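Local atomic coordinates of soluble epoxide hydrolase (Bacillus megaterium, PDB entry 4INZ), a protein that belongs to the alpha/beta hydrolase fold superfamily and is named a soluble epoxide hydrolase. Residues I23-G27 with V28-Y32. The protein carries 1 engineered substitution. Numbering follows the deposited sequence.
Sequences INVNG and VNLHY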
loop_
_atom_site.group_PDB
_atom_site.type_symbol
_atom_site.label_atom_id
_atom_site.label_comp_id
_atom_site.label_asym_id
_atom_site.label_seq_id
_atom_site.Cartn_x
_atom_site.Cartn_y
_atom_site.Cartn_z
ATOM N N ILE A 23 12.990 -12.478 5.904
ATOM C CA ILE A 23 12.401 -13.714 5.418
ATOM C C ILE A 23 12.734 -13.879 3.937
ATOM O O ILE A 23 12.593 -12.951 3.145
ATOM C CB ILE A 23 10.875 -13.767 5.671
ATOM C CG1 ILE A 23 10.340 -15.188 5.461
ATOM C CG2 ILE A 23 10.132 -12.738 4.808
ATOM C CD1 ILE A 23 8.911 -15.375 5.926
ATOM N N ASN A 24 13.227 -15.054 3.571
ATOM C CA ASN A 24 13.585 -15.309 2.187
ATOM C C ASN A 24 12.385 -15.842 1.425
ATOM O O ASN A 24 11.860 -16.913 1.738
ATOM C CB ASN A 24 14.755 -16.300 2.103
ATOM C CG ASN A 24 15.214 -16.544 0.676
ATOM O OD1 ASN A 24 14.868 -17.554 0.064
ATOM N ND2 ASN A 24 16.001 -15.616 0.139
ATOM N N VAL A 25 11.944 -15.083 0.430
ATOM C CA VAL A 25 10.804 -15.479 -0.377
ATOM C C VAL A 25 11.042 -15.125 -1.833
ATOM O O VAL A 25 11.614 -14.079 -2.145
ATOM C CB VAL A 25 9.497 -14.781 0.081
ATOM C CG1 VAL A 25 9.199 -15.086 1.542
ATOM C CG2 VAL A 25 9.577 -13.282 -0.153
ATOM N N ASN A 26 10.612 -16.010 -2.724
ATOM C CA ASN A 26 10.518 -15.671 -4.134
ATOM C C ASN A 26 11.812 -15.082 -4.692
ATOM O O ASN A 26 11.786 -14.170 -5.522
ATOM C CB ASN A 26 9.358 -14.692 -4.335
ATOM C CG ASN A 26 8.894 -14.623 -5.773
ATOM O OD1 ASN A 26 9.197 -15.507 -6.581
ATOM N ND2 ASN A 26 8.149 -13.574 -6.101
ATOM N N GLY A 27 12.943 -15.599 -4.220
ATOM C CA GLY A 27 14.240 -15.227 -4.759
ATOM C C GLY A 27 14.853 -13.964 -4.179
ATOM O O GLY A 27 15.903 -13.513 -4.643
ATOM N N VAL A 28 14.205 -13.392 -3.169
ATOM C CA VAL A 28 14.701 -12.171 -2.540
ATOM C C VAL A 28 14.613 -12.252 -1.019
ATOM O O VAL A 28 13.831 -13.036 -0.479
ATOM C CB VAL A 28 13.911 -10.930 -3.022
ATOM C CG1 VAL A 28 13.941 -10.841 -4.541
ATOM C CG2 VAL A 28 12.473 -10.974 -2.518
ATOM N N ASN A 29 15.426 -11.449 -0.335
ATOM C CA ASN A 29 15.335 -11.314 1.112
ATOM C C ASN A 29 14.530 -10.070 1.438
ATOM O O ASN A 29 14.946 -8.957 1.101
ATOM C CB ASN A 29 16.726 -11.181 1.743
ATOM C CG ASN A 29 17.534 -12.460 1.669
ATOM O OD1 ASN A 29 16.996 -13.562 1.777
ATOM N ND2 ASN A 29 18.843 -12.317 1.488
ATOM N N LEU A 30 13.379 -10.252 2.080
ATOM C CA LEU A 30 12.554 -9.119 2.482
ATOM C C LEU A 30 12.680 -8.855 3.974
ATOM O O LEU A 30 12.635 -9.782 4.785
ATOM C CB LEU A 30 11.089 -9.366 2.138
ATOM C CG LEU A 30 10.749 -9.599 0.671
ATOM C CD1 LEU A 30 9.251 -9.708 0.517
ATOM C CD2 LEU A 30 11.300 -8.477 -0.194
ATOM N N HIS A 31 12.839 -7.585 4.324
ATOM C CA HIS A 31 12.909 -7.155 5.712
ATOM C C HIS A 31 11.511 -6.858 6.260
ATOM O O HIS A 31 10.640 -6.394 5.529
ATOM C CB HIS A 31 13.780 -5.904 5.808
ATOM C CG HIS A 31 13.860 -5.323 7.186
ATOM N ND1 HIS A 31 13.078 -4.262 7.593
ATOM C CD2 HIS A 31 14.648 -5.636 8.244
ATOM C CE1 HIS A 31 13.373 -3.954 8.844
ATOM N NE2 HIS A 31 14.324 -4.770 9.263
ATOM N N TYR A 32 11.280 -7.129 7.543
ATOM C CA TYR A 32 9.970 -6.825 8.131
ATOM C C TYR A 32 10.070 -6.509 9.614
ATOM O O TYR A 32 11.032 -6.901 10.276
ATOM C CB TYR A 32 8.972 -7.973 7.916
ATOM C CG TYR A 32 9.343 -9.283 8.598
ATOM C CD1 TYR A 32 10.075 -10.249 7.927
ATOM C CD2 TYR A 32 8.944 -9.556 9.900
ATOM C CE1 TYR A 32 10.408 -11.444 8.527
ATOM C CE2 TYR A 32 9.276 -10.763 10.515
ATOM C CZ TYR A 32 10.008 -11.701 9.822
ATOM O OH TYR A 32 10.356 -12.902 10.414
#
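N24 and N29 join their side-chain amides across the first beta hairpin of the chain: ND2 of N24 donates to OD1 of N29 at 2.8 Å, nearly straight at 168°. The acceptor lies in the amide plane of N24, whereas the donor stands above the carbonyl plane of N29. The two amide planes are turned 64° against each other. With chi1 at -177°, the N24 side chain extends away from its backbone N, and CG of N29 lies anti to its own carbonyl carbon, which brings both amides together over one face of the hairpin at a non-hydrogen-bonded pair.

Hydrogen-bonded pairs flank this one in the antiparallel register. I23 and L30 exchange two backbone bonds, I23 N to L30 O at 2.9 Å and L30 N to I23 O at 3.0 Å. V25 and V28 likewise bond both ways, with V25 N to V28 O at 2.9 Å, and close a type I' turn through N26 and G27, both with positive phi. This is a beta hairpin with a two-residue (2:2) loop.

The opposite face, with I23, V25, V28 and L30, is largely apolar. CG2 of V25 meets CD1 of L30 diagonally across the strands at 3.7 Å, the two side chains crossing at about a right angle. CE1 of Y32 comes within 3.7 Å of CB of I23, its ring oblique to that carbon, while CG2 of I23 also lies near CB of L30.

The hairpin forms one edge of the central mixed sheet, with strand 20-25 outermost and strand 28-36 next to strand 66-70, where L30 touches L70 and Y32 touches V68. Helix 89-102 packs on V25 through Q98 and V99, and anchors the turn by hydrogen bonds from N26 N to Q98 and from N26 ND2 to D95.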